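Local atomic coordinates of SusD homolog (Bacteroides thetaiotaomicron VPI-5482, PDB entry 3IV0), a protein that belongs to the SusD family of outer-membrane lipoproteins and probably binds glycans at the cell surface, though its own ligand is not known. Residues N103-L106 with A107-K111; D305-M308 with T309-P312; D316-R319 with K320-F324. All coordinates share one frame; numbering follows the deposited sequence. Where two conformers were deposited one is given.

Contact 1 of 3, residues N103-L106 with A107-K111; sequences NILL and AEIDK
Leu-105 O accepts from both Glu-108 N and Ile-109 N near the end of helix 93-108, where the chain tightens into the 3-10 turn 109-111. The two donors reach it from the same face of its carbonyl plane: Ile-109 N, 2.9 Å from Leu-105 O, is tilted 21° from that plane, whereas Glu-108 N stands well above it. Such sharing of one carbonyl between the i+3 and i+4 amides accompanies the tightening of an alpha-helix into a 3-10 turn. Two residues earlier Ala-107 N bonds to Asn-103 O at 3.0 Å.

On the buried side Leu-105 and Ile-109 lie side by side and point the same way, with Leu-105 CD2 3.9 Å from Ile-109 CD1. With CG1 of Ile-109 anti to the backbone N (chi1 -162°), the longer branch runs out along the leucine, and CG2 is left close to Leu-105 O. On the adjoining flank, one residue back along the chain from that pair, Ile-104 CG2 meets Glu-108 CG at 4.0 Å. The glutamate bends at chi2, and its OE1 offers the syn lone pair to Lys-111 NZ, 2.8 Å away, in a salt bridge. A water joins Leu-106 O to Asp-110 N across the turn.

Leu-105 and Ile-109 pack between helix 19-39, through Phe-25, Leu-26 and Ala-22, and helix 117-142, where Asp-110 pairs with Lys-124 and Asn-103 OD1 accepts from Arg-131.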
loop_
_atom_site.group_PDB
_atom_site.type_symbol
_atom_site.label_atom_id
_atom_site.label_comp_id
_atom_site.label_asym_id
_atom_site.label_seq_id
_atom_site.Cartn_x
_atom_site.Cartn_y
_atom_site.Cartn_z
ATOM N N ASN A 103 8.115 19.077 5.486
ATOM C CA ASN A 103 9.266 19.968 5.350
ATOM C C ASN A 103 9.183 21.131 6.332
ATOM O O ASN A 103 10.191 21.505 6.960
ATOM C CB ASN A 103 9.386 20.476 3.911
ATOM C CG ASN A 103 9.765 19.380 2.906
ATOM O OD1 ASN A 103 10.282 18.331 3.276
ATOM N ND2 ASN A 103 9.548 19.651 1.639
ATOM N N ILE A 104 7.996 21.713 6.466
ATOM C CA ILE A 104 7.781 22.803 7.407
ATOM C C ILE A 104 8.020 22.361 8.828
ATOM O O ILE A 104 8.745 23.012 9.572
ATOM C CB ILE A 104 6.391 23.423 7.239
ATOM C CG1 ILE A 104 6.304 24.179 5.911
ATOM C CG2 ILE A 104 6.049 24.338 8.449
ATOM C CD1 ILE A 104 4.932 24.487 5.440
ATOM N N LEU A 105 7.405 21.272 9.251
ATOM C CA LEU A 105 7.615 20.803 10.623
ATOM C C LEU A 105 9.102 20.601 10.887
ATOM O O LEU A 105 9.632 20.991 11.944
ATOM C CB LEU A 105 6.815 19.509 10.887
ATOM C CG LEU A 105 6.935 18.932 12.305
ATOM C CD1 LEU A 105 5.703 18.122 12.729
ATOM C CD2 LEU A 105 8.144 18.040 12.464
ATOM N N LEU A 106 9.806 19.982 9.959
ATOM C CA LEU A 106 11.211 19.683 10.198
ATOM C C LEU A 106 12.028 20.992 10.316
ATOM O O LEU A 106 12.988 21.054 11.091
ATOM C CB LEU A 106 11.769 18.749 9.115
ATOM C CG LEU A 106 11.180 17.340 9.189
ATOM C CD1 LEU A 106 11.441 16.602 7.870
ATOM C CD2 LEU A 106 11.760 16.594 10.392
ATOM N N ALA A 107 11.641 22.013 9.570
ATOM C CA ALA A 107 12.341 23.308 9.576
ATOM C C ALA A 107 11.998 24.149 10.792
ATOM O O ALA A 107 12.807 25.047 11.170
ATOM C CB ALA A 107 11.983 24.066 8.313
ATOM N N GLU A 108 10.822 23.964 11.390
ATOM C CA GLU A 108 10.326 24.904 12.405
ATOM C C GLU A 108 10.211 24.337 13.807
ATOM O O GLU A 108 10.176 25.110 14.770
ATOM C CB GLU A 108 8.970 25.457 11.994
ATOM C CG GLU A 108 8.884 26.166 10.655
ATOM C CD GLU A 108 9.748 27.410 10.574
ATOM O OE1 GLU A 108 10.083 27.966 11.634
ATOM O OE2 GLU A 108 10.124 27.797 9.458
ATOM N N ILE A 109 10.094 23.028 13.970
ATOM C CA ILE A 109 9.757 22.457 15.277
ATOM C C ILE A 109 10.813 22.744 16.388
ATOM O O ILE A 109 10.459 22.782 17.567
ATOM C CB ILE A 109 9.448 20.914 15.195
ATOM C CG1 ILE A 109 8.692 20.467 16.456
ATOM C CG2 ILE A 109 10.727 20.074 14.948
ATOM C CD1 ILE A 109 8.039 19.078 16.270
ATOM N N ASP A 110 12.071 22.935 16.014
ATOM C CA ASP A 110 13.119 23.264 17.008
ATOM C C ASP A 110 12.854 24.609 17.674
ATOM O O ASP A 110 13.396 24.876 18.759
ATOM C CB ASP A 110 14.513 23.300 16.359
ATOM C CG ASP A 110 15.061 21.932 16.053
ATOM O OD1 ASP A 110 14.616 20.982 16.696
ATOM O OD2 ASP A 110 15.959 21.812 15.175
ATOM N N LYS A 111 12.018 25.430 17.059
ATOM C CA LYS A 111 11.631 26.722 17.648
ATOM C C LYS A 111 10.625 26.644 18.782
ATOM O O LYS A 111 10.474 27.606 19.541
ATOM C CB LYS A 111 11.126 27.656 16.558
ATOM C CG LYS A 111 12.194 27.978 15.539
ATOM C CD LYS A 111 11.646 28.869 14.441
ATOM C CE LYS A 111 12.685 29.123 13.341
ATOM N NZ LYS A 111 12.072 29.811 12.172
HETATM O O HOH W 1 13.522 22.439 13.484
#

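Contact 2 of 3, residues D305-M308 with T309-P312; sequences DYLM and TLFP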
loop_
_atom_site.group_PDB
_atom_site.type_symbol
_atom_site.label_atom_id
_atom_site.label_comp_id
_atom_site.label_asym_id
_atom_site.label_seq_id
_atom_site.Cartn_x
_atom_site.Cartn_y
_atom_site.Cartn_z
ATOM N N ASP A 305 -11.406 -18.215 -13.114
ATOM C CA ASP A 305 -10.203 -18.905 -13.548
ATOM C C ASP A 305 -9.003 -18.383 -12.772
ATOM O O ASP A 305 -8.171 -19.167 -12.324
ATOM C CB ASP A 305 -9.975 -18.738 -15.043
ATOM C CG ASP A 305 -11.056 -19.414 -15.891
ATOM O OD1 ASP A 305 -11.392 -20.586 -15.640
ATOM O OD2 ASP A 305 -11.574 -18.745 -16.816
ATOM N N TYR A 306 -8.898 -17.064 -12.619
ATOM C CA TYR A 306 -7.827 -16.506 -11.817
ATOM C C TYR A 306 -7.837 -17.062 -10.393
ATOM O O TYR A 306 -6.802 -17.464 -9.868
ATOM C CB TYR A 306 -7.933 -14.993 -11.760
ATOM C CG TYR A 306 -6.834 -14.366 -10.931
ATOM C CD1 TYR A 306 -5.500 -14.521 -11.309
ATOM C CD2 TYR A 306 -7.119 -13.658 -9.795
ATOM C CE1 TYR A 306 -4.468 -13.958 -10.580
ATOM C CE2 TYR A 306 -6.070 -13.056 -9.045
ATOM C CZ TYR A 306 -4.754 -13.245 -9.464
ATOM O OH TYR A 306 -3.717 -12.677 -8.751
ATOM N N LEU A 307 -9.006 -17.102 -9.757
ATOM C CA LEU A 307 -9.081 -17.537 -8.376
ATOM C C LEU A 307 -8.849 -19.051 -8.262
ATOM O O LEU A 307 -8.344 -19.517 -7.253
ATOM C CB LEU A 307 -10.386 -17.044 -7.734
ATOM C CG LEU A 307 -10.536 -15.512 -7.643
ATOM C CD1 LEU A 307 -11.878 -15.165 -7.014
ATOM C CD2 LEU A 307 -9.370 -14.838 -6.870
HETATM N N MSE A 308 -9.204 -19.819 -9.292
HETATM C CA MSE A 308 -8.860 -21.242 -9.299
HETATM C C MSE A 308 -7.338 -21.418 -9.396
HETATM O O MSE A 308 -6.804 -22.422 -8.921
HETATM C CB MSE A 308 -9.559 -21.968 -10.449
HETATM C CG MSE A 308 -11.004 -22.342 -10.147
HETATM SE SE MSE A 308 -11.819 -23.391 -11.575
HETATM C CE MSE A 308 -12.110 -22.030 -12.805
ATOM N N THR A 309 -6.641 -20.489 -10.047
ATOM C CA THR A 309 -5.163 -20.523 -10.079
ATOM C C THR A 309 -4.562 -20.086 -8.750
ATOM O O THR A 309 -3.658 -20.725 -8.195
ATOM C CB THR A 309 -4.638 -19.569 -11.146
ATOM O OG1 THR A 309 -5.015 -20.070 -12.440
ATOM C CG2 THR A 309 -3.088 -19.380 -11.043
ATOM N N LEU A 310 -5.097 -19.000 -8.232
ATOM C CA LEU A 310 -4.610 -18.424 -7.015
ATOM C C LEU A 310 -4.866 -19.272 -5.771
ATOM O O LEU A 310 -3.989 -19.428 -4.912
ATOM C CB LEU A 310 -5.245 -17.035 -6.867
ATOM C CG LEU A 310 -4.688 -16.136 -5.776
ATOM C CD1 LEU A 310 -3.197 -15.930 -6.032
ATOM C CD2 LEU A 310 -5.451 -14.792 -5.743
ATOM N N PHE A 311 -6.063 -19.823 -5.668
ATOM C CA PHE A 311 -6.480 -20.634 -4.519
ATOM C C PHE A 311 -6.904 -22.017 -5.051
ATOM O O PHE A 311 -8.102 -22.269 -5.231
ATOM C CB PHE A 311 -7.631 -19.973 -3.773
ATOM C CG PHE A 311 -7.232 -18.747 -2.990
ATOM C CD1 PHE A 311 -6.584 -18.872 -1.786
ATOM C CD2 PHE A 311 -7.479 -17.486 -3.496
ATOM C CE1 PHE A 311 -6.216 -17.736 -1.076
ATOM C CE2 PHE A 311 -7.071 -16.333 -2.779
ATOM C CZ PHE A 311 -6.459 -16.489 -1.583
ATOM N N PRO A 312 -5.938 -22.890 -5.357
ATOM C CA PRO A 312 -6.298 -24.138 -6.054
ATOM C C PRO A 312 -7.293 -24.991 -5.283
ATOM O O PRO A 312 -7.152 -25.195 -4.078
ATOM C CB PRO A 312 -4.943 -24.845 -6.229
ATOM C CG PRO A 312 -3.922 -23.747 -6.146
ATOM C CD PRO A 312 -4.481 -22.801 -5.145
HETATM O O HOH W 2 -7.538 -21.638 -13.628
#
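Tyr-306 O is gripped by two amides of the following turn. Leu-310 N lies 2.8 Å from Tyr-306 O, in the carbonyl plane and with a nearly straight N-H (160°), while Thr-309 N adds a weak, strongly bent bond to the same oxygen. Thr-309 N bonds more soundly to Asp-305 O, and a water that donates to Asp-305 O also hydrogen-bonds to Thr-309 OG1, on the solvent side of the helix.

The buried side is carried by Tyr-306, Leu-307 and Leu-310. Leu-310 CD2 approaches the tyrosine ring obliquely near its hydroxyl end, 3.8 Å from Tyr-306 CE2, and the same methyl lies 4.1 Å from Leu-307 CD2, so one branch of Leu-310 bridges both neighbours. The tyrosine has CG anti to its backbone N (chi1 180°), which carries the ring along the helix toward the leucine. Beyond these residues Leu-310 packs on Trp-417 and Cys-420 of helix 408-422.

Phe-311 is the first residue to leave helical backbone angles, yet its amide still closes the last turn, with Phe-311 N 2.8 Å from Leu-307 O. Leu-307 O also lies off the edge of the Phe-311 ring, near its plane. Pro-312 instead brings its CA to 3.4 Å from Met-308 O in a CA-H...O contact. A proline just after the last residue bonded into the helix, with no N-H to extend the hydrogen-bond ladder, is a common helix stop; here the chain turns out of helix 304-310 at Phe-311 and continues extended through Pro-312.

Contact 3 of 3, residues D316-R319 with K320-F324; sequences DDAR and KELWF
Arg-319 lays its aliphatic chain over one face of the Trp-323 indole, and this is the tight part of the contact. Arg-319 CG sits 3.6 Å from the centroid of the six-membered ring, only 8° off the ring normal, in a CH-pi contact, and Arg-319 CD comes within 3.4 Å of Trp-323 CZ3. A bend at chi3 (-69°) then carries the guanidinium back toward Asp-317, its plane 60° from that of the indole. There NE and NH2 grip the carboxylate side-on, with Arg-319 NE 2.9 Å from Asp-317 OD1 and Arg-319 NH2 2.8 Å from Asp-317 OD2.

Asp-317 is the N-cap of helix 318-323: its OD1 also accepts from Arg-319 N, at 3.0 Å, and is thus held by two N-H groups of one residue. NH1 of the arginine turns to Glu-418 and Glu-422 of helix 408-422, while Trp-323 NE1 donates to Ser-253 OG.

The other side of the turn is looser. Ala-318 CB and Leu-322 CD1 touch lightly at 4.2 Å, and exposed Glu-321 meets the cap through a water, which donates to Glu-321 OE1 and accepts from Asp-317 N.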
loop_
_atom_site.group_PDB
_atom_site.type_symbol
_atom_site.label_atom_id
_atom_site.label_comp_id
_atom_site.label_asym_id
_atom_site.label_seq_id
_atom_site.Cartn_x
_atom_site.Cartn_y
_atom_site.Cartn_z
ATOM N N ASP A 316 -5.575 -27.384 0.587
ATOM C CA ASP A 316 -6.128 -26.727 1.771
ATOM C C ASP A 316 -5.682 -25.276 1.860
ATOM O O ASP A 316 -4.518 -25.001 1.592
ATOM C CB ASP A 316 -5.658 -27.414 3.049
ATOM C CG ASP A 316 -6.318 -28.753 3.294
ATOM O OD1 ASP A 316 -7.329 -29.099 2.628
ATOM O OD2 ASP A 316 -5.786 -29.472 4.166
ATOM N N ASP A 317 -6.586 -24.390 2.265
ATOM C CA ASP A 317 -6.227 -22.980 2.498
ATOM C C ASP A 317 -7.453 -22.314 3.098
ATOM O O ASP A 317 -8.448 -22.108 2.398
ATOM C CB ASP A 317 -5.865 -22.303 1.193
ATOM C CG ASP A 317 -5.296 -20.900 1.373
ATOM O OD1 ASP A 317 -5.649 -20.243 2.390
ATOM O OD2 ASP A 317 -4.517 -20.464 0.511
ATOM N N ALA A 318 -7.380 -21.999 4.381
ATOM C CA ALA A 318 -8.519 -21.442 5.094
ATOM C C ALA A 318 -8.975 -20.084 4.532
ATOM O O ALA A 318 -10.115 -19.657 4.777
ATOM C CB ALA A 318 -8.224 -21.347 6.537
ATOM N N ARG A 319 -8.101 -19.385 3.799
ATOM C CA ARG A 319 -8.519 -18.141 3.191
ATOM C C ARG A 319 -9.646 -18.366 2.209
ATOM O O ARG A 319 -10.472 -17.478 1.976
ATOM C CB ARG A 319 -7.327 -17.436 2.517
ATOM C CG ARG A 319 -6.282 -16.950 3.534
ATOM C CD ARG A 319 -4.939 -16.553 2.914
ATOM N NE ARG A 319 -4.242 -17.730 2.393
ATOM C CZ ARG A 319 -2.940 -17.828 2.169
ATOM N NH1 ARG A 319 -2.109 -16.832 2.472
ATOM N NH2 ARG A 319 -2.431 -18.923 1.641
ATOM N N LYS A 320 -9.699 -19.557 1.613
ATOM C CA LYS A 320 -10.784 -19.831 0.667
ATOM C C LYS A 320 -12.153 -19.670 1.319
ATOM O O LYS A 320 -13.007 -18.968 0.792
ATOM C CB LYS A 320 -10.649 -21.241 0.071
ATOM C CG LYS A 320 -9.487 -21.407 -0.850
ATOM C CD LYS A 320 -9.544 -22.734 -1.635
ATOM C CE LYS A 320 -9.395 -23.949 -0.752
ATOM N NZ LYS A 320 -9.337 -25.241 -1.552
ATOM N N GLU A 321 -12.343 -20.307 2.458
ATOM C CA GLU A 321 -13.611 -20.307 3.167
ATOM C C GLU A 321 -13.867 -18.992 3.899
ATOM O O GLU A 321 -15.016 -18.536 4.043
ATOM C CB GLU A 321 -13.642 -21.445 4.181
ATOM C CG GLU A 321 -13.800 -22.827 3.639
ATOM C CD GLU A 321 -12.527 -23.445 3.071
ATOM O OE1 GLU A 321 -11.404 -23.062 3.459
ATOM O OE2 GLU A 321 -12.653 -24.366 2.218
ATOM N N LEU A 322 -12.808 -18.374 4.405
ATOM C CA LEU A 322 -13.017 -17.232 5.290
ATOM C C LEU A 322 -13.035 -15.910 4.570
ATOM O O LEU A 322 -13.600 -14.953 5.099
ATOM C CB LEU A 322 -11.958 -17.199 6.384
ATOM C CG LEU A 322 -12.023 -18.326 7.395
ATOM C CD1 LEU A 322 -10.775 -18.408 8.244
ATOM C CD2 LEU A 322 -13.247 -18.164 8.329
ATOM N N TRP A 323 -12.410 -15.832 3.417
ATOM C CA TRP A 323 -12.288 -14.556 2.723
ATOM C C TRP A 323 -13.185 -14.442 1.515
ATOM O O TRP A 323 -13.391 -13.344 1.010
ATOM C CB TRP A 323 -10.847 -14.293 2.325
ATOM C CG TRP A 323 -9.933 -14.043 3.469
ATOM C CD1 TRP A 323 -10.264 -13.933 4.766
ATOM C CD2 TRP A 323 -8.524 -13.779 3.377
ATOM N NE1 TRP A 323 -9.135 -13.669 5.522
ATOM C CE2 TRP A 323 -8.060 -13.569 4.682
ATOM C CE3 TRP A 323 -7.617 -13.735 2.324
ATOM C CZ2 TRP A 323 -6.729 -13.277 4.950
ATOM C CZ3 TRP A 323 -6.299 -13.425 2.596
ATOM C CH2 TRP A 323 -5.870 -13.237 3.898
ATOM N N PHE A 324 -13.737 -15.565 1.053
ATOM C CA PHE A 324 -14.563 -15.575 -0.139
ATOM C C PHE A 324 -15.878 -16.273 0.165
ATOM O O PHE A 324 -15.976 -17.070 1.105
ATOM C CB PHE A 324 -13.870 -16.277 -1.317
ATOM C CG PHE A 324 -12.578 -15.644 -1.704
ATOM C CD1 PHE A 324 -11.409 -16.007 -1.062
ATOM C CD2 PHE A 324 -12.527 -14.717 -2.731
ATOM C CE1 PHE A 324 -10.219 -15.409 -1.394
ATOM C CE2 PHE A 324 -11.302 -14.107 -3.075
ATOM C CZ PHE A 324 -10.162 -14.479 -2.412
HETATM O O HOH W 3 -9.129 -24.799 3.477
#

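How the contacts relate
Contacts 2 and 3 are neighbours, their centres 12 Å apart, on helices that follow each other in the chain. Phe-311 joins them: its CE2 lies 3.6 Å from Phe-324 CE1, with the ring planes about 60° apart, its CD1 lies 3.5 Å from Asp-317 OD2, and its CB packs against Lys-320 CG. Helix 408-422 backs both, Arg-421 donating to Leu-310 O and also touching Phe-311, Asp-317 and Arg-319. Contact 1 stands apart, on the opposite side of the chain's centre, its centre about 50 Å from that of contact 2 and 48 Å from that of contact 3. No ligand site is established near any of the three.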